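Local coordinates for stage II sporulation protein SA (Bacillus subtilis, PDB 3O6Q) that acts as the toxin of a type II toxin-antitoxin system, causing cell death unless its cognate antitoxin SpoIISB neutralises it, at residues 63-68 with 128-133; 72-75 with 79-82; 109-114 with 137-142. All blocks are in the same frame, centred on the assembly; numbering follows the deposited sequence.

Contact 1 of 3, residues 63-68 with 128-133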
# COMPACT_ATOMS: atom_id res chain seq x y z
N MSE A 63 -9.03 4.32 -10.13
CA MSE A 63 -7.84 3.64 -10.51
C MSE A 63 -7.88 2.89 -11.83
O MSE A 63 -6.88 2.23 -12.21
CB MSE A 63 -7.46 2.63 -9.43
CG MSE A 63 -6.83 3.17 -8.20
SE MSE A 63 -6.42 1.66 -7.07
CE MSE A 63 -6.28 2.56 -5.37
N ASN A 64 -8.96 2.94 -12.58
CA ASN A 64 -8.89 2.28 -13.89
C ASN A 64 -8.88 0.75 -13.79
O ASN A 64 -8.07 0.05 -14.44
CB ASN A 64 -7.66 2.80 -14.68
CG ASN A 64 -7.77 4.30 -15.02
OD1 ASN A 64 -8.76 4.73 -15.61
ND2 ASN A 64 -6.77 5.10 -14.63
N LEU A 65 -9.79 0.28 -12.93
CA LEU A 65 -10.05 -1.10 -12.73
C LEU A 65 -11.39 -1.20 -11.97
O LEU A 65 -11.82 -0.22 -11.37
CB LEU A 65 -8.88 -1.78 -11.97
CG LEU A 65 -8.56 -1.50 -10.49
CD1 LEU A 65 -9.15 -2.57 -9.60
CD2 LEU A 65 -7.03 -1.43 -10.26
N THR A 66 -12.03 -2.37 -12.00
CA THR A 66 -13.30 -2.61 -11.33
C THR A 66 -13.09 -3.62 -10.21
O THR A 66 -12.49 -4.64 -10.42
CB THR A 66 -14.33 -3.19 -12.32
OG1 THR A 66 -14.38 -2.37 -13.49
CG2 THR A 66 -15.73 -3.22 -11.73
N ALA A 67 -13.63 -3.33 -9.03
CA ALA A 67 -13.63 -4.25 -7.90
C ALA A 67 -15.07 -4.52 -7.46
O ALA A 67 -15.93 -3.63 -7.53
CB ALA A 67 -12.81 -3.71 -6.77
N SER A 68 -15.32 -5.75 -7.02
CA SER A 68 -16.64 -6.19 -6.55
C SER A 68 -16.44 -7.25 -5.49
O SER A 68 -15.40 -7.90 -5.44
CB SER A 68 -17.45 -6.81 -7.67
OG SER A 68 -17.54 -5.96 -8.78
N SER A 128 -6.71 -2.38 -18.60
CA SER A 128 -5.25 -2.40 -18.70
C SER A 128 -4.69 -3.62 -17.98
O SER A 128 -4.54 -4.66 -18.62
CB SER A 128 -4.59 -1.11 -18.19
OG SER A 128 -5.00 -0.79 -16.89
N ILE A 129 -4.44 -3.53 -16.67
CA ILE A 129 -3.73 -4.59 -15.96
C ILE A 129 -4.10 -4.69 -14.49
O ILE A 129 -4.18 -3.67 -13.83
CB ILE A 129 -2.21 -4.36 -16.07
CG1 ILE A 129 -1.70 -4.93 -17.40
CG2 ILE A 129 -1.47 -5.00 -14.99
CD1 ILE A 129 -0.30 -4.41 -17.77
N VAL A 130 -4.33 -5.90 -13.99
CA VAL A 130 -4.42 -6.16 -12.56
C VAL A 130 -3.54 -7.36 -12.20
O VAL A 130 -3.57 -8.38 -12.87
CB VAL A 130 -5.84 -6.54 -12.01
CG1 VAL A 130 -6.64 -5.33 -11.63
CG2 VAL A 130 -6.60 -7.43 -12.98
N THR A 131 -2.80 -7.25 -11.11
CA THR A 131 -1.84 -8.27 -10.69
C THR A 131 -1.93 -8.47 -9.18
O THR A 131 -2.77 -7.87 -8.51
CB THR A 131 -0.40 -7.80 -11.02
OG1 THR A 131 -0.08 -6.69 -10.18
CG2 THR A 131 -0.25 -7.37 -12.45
N GLU A 132 -1.00 -9.27 -8.64
CA GLU A 132 -0.77 -9.35 -7.20
C GLU A 132 -0.61 -8.00 -6.46
O GLU A 132 -0.96 -7.91 -5.29
CB GLU A 132 0.41 -10.25 -6.92
CG GLU A 132 1.74 -9.74 -7.38
CD GLU A 132 1.88 -9.53 -8.87
OE1 GLU A 132 1.48 -10.39 -9.71
OE2 GLU A 132 2.46 -8.49 -9.20
N PHE A 133 -0.11 -6.94 -7.11
CA PHE A 133 -0.04 -5.64 -6.49
C PHE A 133 -1.44 -5.23 -6.08
O PHE A 133 -1.67 -4.67 -4.99
CB PHE A 133 0.52 -4.59 -7.45
CG PHE A 133 2.03 -4.58 -7.57
CD1 PHE A 133 2.69 -5.42 -8.49
CD2 PHE A 133 2.80 -3.70 -6.82
CE1 PHE A 133 4.11 -5.40 -8.65
CE2 PHE A 133 4.21 -3.65 -6.93
CZ PHE A 133 4.88 -4.51 -7.86
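L65 and V130 meet through one branch each: CD2 of L65 lies 4.2 Å from CG1 of V130, a loose apolar touch between side chains that slant across one another. Both residues are buried, and leucine and valine suit a place where greasy branches fill space between two pieces of chain without needing polar partners. Nearer the surface, S128 OG comes to 4.0 Å from the carbonyl O of N64, too far for a bond. Both oxygens are instead held by S126, whose OG bonds to each of them, making this serine a bridge between the two segments.

The backbone on each side sets these side chains in place. N64 takes up a left-handed conformation (phi 72°, psi 45°), which asparagine tolerates better than most residues and which turns the chain into strand 66-71. On the other side, V130 is tied by its backbone to G106, and T131, next in sequence, is the N-cap of helix 132-148. T131 OG1 accepts from F133 N at 3.1 Å and lies in the plane of the F133 ring, at its edge. T131 N donates to D134 OD2, as to the N3 carboxylate in a capping box. What results is a threonine N-cap opening the helix beside the strand outermost in this chain's antiparallel sheet, in the predicted cytoplasmic part of the toxin, whose sheet and flanking helices resemble a GAF domain.

Contact 2 of 3, residues 72-75 with 79-82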
# COMPACT_ATOMS: atom_id res chain seq x y z
N TYR A 72 -20.14 -16.28 -2.86
CA TYR A 72 -19.54 -17.50 -3.36
C TYR A 72 -19.97 -18.67 -2.46
O TYR A 72 -19.14 -19.45 -1.99
CB TYR A 72 -18.01 -17.34 -3.44
CG TYR A 72 -17.37 -18.43 -4.27
CD1 TYR A 72 -17.35 -18.36 -5.66
CD2 TYR A 72 -16.79 -19.53 -3.68
CE1 TYR A 72 -16.79 -19.38 -6.43
CE2 TYR A 72 -16.22 -20.54 -4.43
CZ TYR A 72 -16.22 -20.46 -5.81
OH TYR A 72 -15.67 -21.49 -6.55
N SER A 73 -21.28 -18.75 -2.25
CA SER A 73 -21.91 -19.75 -1.40
C SER A 73 -22.63 -20.83 -2.20
O SER A 73 -22.33 -22.01 -2.09
CB SER A 73 -22.95 -19.07 -0.50
OG SER A 73 -22.34 -18.11 0.29
N THR A 74 -23.63 -20.40 -2.96
CA THR A 74 -24.48 -21.32 -3.70
C THR A 74 -23.81 -21.61 -5.03
O THR A 74 -22.97 -20.84 -5.51
CB THR A 74 -25.86 -20.72 -3.92
OG1 THR A 74 -25.73 -19.38 -4.42
CG2 THR A 74 -26.61 -20.67 -2.61
N GLN A 75 -24.15 -22.76 -5.61
CA GLN A 75 -23.57 -23.16 -6.88
C GLN A 75 -23.91 -22.10 -7.93
O GLN A 75 -23.12 -21.86 -8.84
CB GLN A 75 -24.09 -24.54 -7.30
CG GLN A 75 -23.47 -25.12 -8.60
CD GLN A 75 -21.93 -25.30 -8.53
OE1 GLN A 75 -21.40 -26.06 -7.70
NE2 GLN A 75 -21.23 -24.60 -9.40
N ASP A 79 -21.25 -20.51 -10.43
CA ASP A 79 -21.42 -20.56 -11.89
C ASP A 79 -21.48 -19.17 -12.51
O ASP A 79 -20.88 -18.93 -13.56
CB ASP A 79 -22.67 -21.36 -12.29
CG ASP A 79 -22.57 -22.84 -11.90
OD1 ASP A 79 -21.44 -23.31 -11.67
OD2 ASP A 79 -23.63 -23.51 -11.81
N ARG A 80 -22.15 -18.24 -11.84
CA ARG A 80 -22.18 -16.86 -12.29
C ARG A 80 -20.75 -16.37 -12.44
O ARG A 80 -20.38 -15.80 -13.46
CB ARG A 80 -22.89 -15.95 -11.29
CG ARG A 80 -24.40 -16.11 -11.17
CD ARG A 80 -24.95 -15.44 -9.93
NE ARG A 80 -26.39 -15.68 -9.79
CZ ARG A 80 -27.01 -16.00 -8.65
NH1 ARG A 80 -26.34 -16.19 -7.51
NH2 ARG A 80 -28.32 -16.17 -8.67
N LEU A 81 -19.93 -16.60 -11.43
CA LEU A 81 -18.56 -16.11 -11.45
C LEU A 81 -17.76 -16.76 -12.59
O LEU A 81 -17.20 -16.05 -13.41
CB LEU A 81 -17.92 -16.37 -10.08
CG LEU A 81 -16.87 -15.39 -9.60
CD1 LEU A 81 -17.33 -13.97 -9.73
CD2 LEU A 81 -16.61 -15.69 -8.16
N THR A 82 -17.78 -18.09 -12.67
CA THR A 82 -16.86 -18.87 -13.52
C THR A 82 -17.25 -19.11 -15.01
O THR A 82 -16.41 -19.59 -15.78
CB THR A 82 -16.55 -20.27 -12.92
OG1 THR A 82 -17.76 -21.01 -12.76
CG2 THR A 82 -15.84 -20.18 -11.57
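Q75 and D79 face each other across the first turn of helix 75-82, in the i to i+4 relation of an alpha-helix, with T74 as N-cap. The backbone bond of that turn runs from D79 N to Q75 O, 2.8 Å long and nearly straight.

D79 adds a side-chain bond to the backbone one. Its OD1 accepts from Q75 NE2 at 2.6 Å, the N-H bent to 139° at the hydrogen. The donor reaches the oxygen from above the carboxylate plane, 44° out of it, whereas the oxygen lies close to the plane of the amide; the two flat groups are somewhat turned against each other. Q75 manages this because its CG stands opposite the backbone N (chi1 -176°) and the chain then bends at its second torsion, which folds the amide along the helix. Glutamine suits the place because NE2 has two hydrogens to give, and it bonds to Q92 OE1 of helix 88-96 as well.

R80 approaches T74 only distantly; its NH1 pairs instead with D77 OD1 in a salt bridge, while T74 OG1 bonds to D77 OD2, so one aspartate serves both.

L81 turns inward. Its CD2 lies 3.7 Å from CD1 of the Y72 ring, the two side chains crossing at about a right angle, and both residues also rest on V121 of the sheet. Tyrosine combines the two demands of this boundary, an apolar ring for L81 and a hydroxyl that bonds to D96 OD2.

T82 ends the helix with its CB directed toward 72-75 but its side chain against V91, and its OG1 is hydrogen-bonded to the carbonyl O of K78.

Contact 3 of 3, residues 109-114 with 137-142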
# COMPACT_ATOMS: atom_id res chain seq x y z
N VAL A 109 -8.19 -10.84 -11.33
CA VAL A 109 -7.74 -11.45 -10.10
C VAL A 109 -8.98 -11.82 -9.29
O VAL A 109 -9.85 -10.98 -9.11
CB VAL A 109 -6.94 -10.47 -9.27
CG1 VAL A 109 -6.27 -11.16 -8.15
CG2 VAL A 109 -5.91 -9.80 -10.13
N LEU A 110 -9.10 -13.08 -8.88
CA LEU A 110 -10.23 -13.53 -8.03
C LEU A 110 -9.65 -14.05 -6.73
O LEU A 110 -8.77 -14.91 -6.72
CB LEU A 110 -11.06 -14.60 -8.70
CG LEU A 110 -11.61 -14.23 -10.09
CD1 LEU A 110 -12.27 -15.48 -10.66
CD2 LEU A 110 -12.55 -13.00 -10.08
N ILE A 111 -10.17 -13.50 -5.62
CA ILE A 111 -9.56 -13.62 -4.30
C ILE A 111 -10.63 -14.14 -3.36
O ILE A 111 -11.57 -13.42 -3.02
CB ILE A 111 -9.09 -12.26 -3.80
CG1 ILE A 111 -8.29 -11.51 -4.87
CG2 ILE A 111 -8.22 -12.42 -2.57
CD1 ILE A 111 -7.91 -10.09 -4.44
N PRO A 112 -10.52 -15.41 -2.96
CA PRO A 112 -11.53 -15.93 -2.03
C PRO A 112 -11.48 -15.16 -0.72
O PRO A 112 -10.40 -14.89 -0.20
CB PRO A 112 -11.12 -17.40 -1.83
CG PRO A 112 -10.36 -17.76 -3.08
CD PRO A 112 -9.70 -16.48 -3.56
N PHE A 113 -12.64 -14.83 -0.19
CA PHE A 113 -12.73 -14.00 0.98
C PHE A 113 -13.88 -14.48 1.85
O PHE A 113 -14.94 -14.85 1.35
CB PHE A 113 -12.93 -12.56 0.50
CG PHE A 113 -13.06 -11.58 1.60
CD1 PHE A 113 -12.00 -11.32 2.42
CD2 PHE A 113 -14.25 -10.91 1.80
CE1 PHE A 113 -12.10 -10.38 3.41
CE2 PHE A 113 -14.38 -9.98 2.82
CZ PHE A 113 -13.30 -9.71 3.63
N THR A 114 -13.66 -14.49 3.16
CA THR A 114 -14.63 -15.06 4.12
C THR A 114 -14.96 -14.08 5.25
O THR A 114 -14.06 -13.63 5.94
CB THR A 114 -14.09 -16.37 4.71
OG1 THR A 114 -13.66 -17.20 3.63
CG2 THR A 114 -15.13 -17.11 5.51
N LEU A 137 -3.08 -4.34 -2.48
CA LEU A 137 -3.77 -3.10 -2.14
C LEU A 137 -5.18 -3.40 -1.72
O LEU A 137 -5.68 -2.89 -0.71
CB LEU A 137 -3.79 -2.13 -3.31
CG LEU A 137 -2.46 -1.45 -3.61
CD1 LEU A 137 -2.56 -0.74 -4.94
CD2 LEU A 137 -2.07 -0.50 -2.45
N PHE A 138 -5.88 -4.22 -2.49
CA PHE A 138 -7.26 -4.40 -2.17
C PHE A 138 -7.48 -5.24 -0.93
O PHE A 138 -8.43 -4.99 -0.21
CB PHE A 138 -8.05 -4.85 -3.39
CG PHE A 138 -8.33 -3.68 -4.33
CD1 PHE A 138 -9.47 -2.92 -4.17
CD2 PHE A 138 -7.41 -3.29 -5.25
CE1 PHE A 138 -9.69 -1.81 -4.97
CE2 PHE A 138 -7.62 -2.17 -6.05
CZ PHE A 138 -8.75 -1.43 -5.90
N THR A 139 -6.57 -6.20 -0.63
CA THR A 139 -6.69 -6.91 0.63
C THR A 139 -6.28 -6.04 1.82
O THR A 139 -6.87 -6.13 2.86
CB THR A 139 -5.99 -8.28 0.63
OG1 THR A 139 -4.55 -8.14 0.45
CG2 THR A 139 -6.60 -9.11 -0.43
N SER A 140 -5.26 -5.21 1.65
CA SER A 140 -4.94 -4.19 2.65
C SER A 140 -6.14 -3.41 3.10
O SER A 140 -6.31 -3.14 4.28
CB SER A 140 -3.94 -3.19 2.08
OG SER A 140 -2.69 -3.85 1.91
N LEU A 141 -6.99 -3.05 2.16
CA LEU A 141 -8.16 -2.25 2.49
C LEU A 141 -9.19 -3.01 3.34
O LEU A 141 -9.80 -2.46 4.24
CB LEU A 141 -8.85 -1.77 1.19
CG LEU A 141 -8.32 -0.58 0.41
CD1 LEU A 141 -9.06 -0.61 -0.93
CD2 LEU A 141 -8.60 0.72 1.19
N THR A 142 -9.40 -4.26 3.01
CA THR A 142 -10.24 -5.13 3.82
C THR A 142 -9.69 -5.22 5.23
O THR A 142 -10.46 -5.27 6.18
CB THR A 142 -10.32 -6.57 3.24
OG1 THR A 142 -9.03 -7.18 3.27
CG2 THR A 142 -10.85 -6.59 1.81
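I111 in strand 108-115 and T139 in helix 132-148 mark the closest approach of the two backbones, their CA atoms 8.8 Å apart, close enough for short side chains from strand and helix to touch. I111 and F113, two apart in the strand, both direct their CB atoms to the helix; T139 and T142, three apart and so nearly one helical turn, answer them.

The I111 pair is methyl to methyl: CG2 of I111 lies 4.3 Å from CG2 of T139. At the other end of the contact, CE1 of the F113 ring comes to 4.2 Å from CB of T142. The F113 side chain leaves trans to the backbone N (chi1 179°), which extends the ring away from its own strand to reach that carbon. Threonine suits both helix positions because it is short, presents carbon to the sheet and still carries a hydroxyl for other work: T139 OG1 has both Y135 O of its own helix and Q30 OE1 of the second subunit as partners.

Strand 118-125 flanks 108-115 in the antiparallel sheet, and F113 and T114 pair in antiparallel fashion with a strand of another protein, presumably SpoIISB, which continues the sheet. Helix 132-148 lies against that sheet between helix 7-35, which receives L137 and L141 on Y29, and helix 45-61, which T142 meets at I52.

Contacts 1 and 3 share helix 132-148 and the same sheet, and they touch: V130 packs on V109, while L65 and M63 (selenomethionine) both lie against F138. Contact 3 is buried throughout and its meetings across the segments are carbon on carbon; contact 1, where that helix begins, passes from an apolar inner pair to polar atoms farther out. Both reach the second subunit. Contact 2 lies further out, its centre about 17 Å from that of the chain, and no other chain of the assembly touches its segments. It is a local affair of neighbouring residues, held by hydrogen bonds outside and one apolar pair facing the sheet. In sequence it lies between the segments of contact 1.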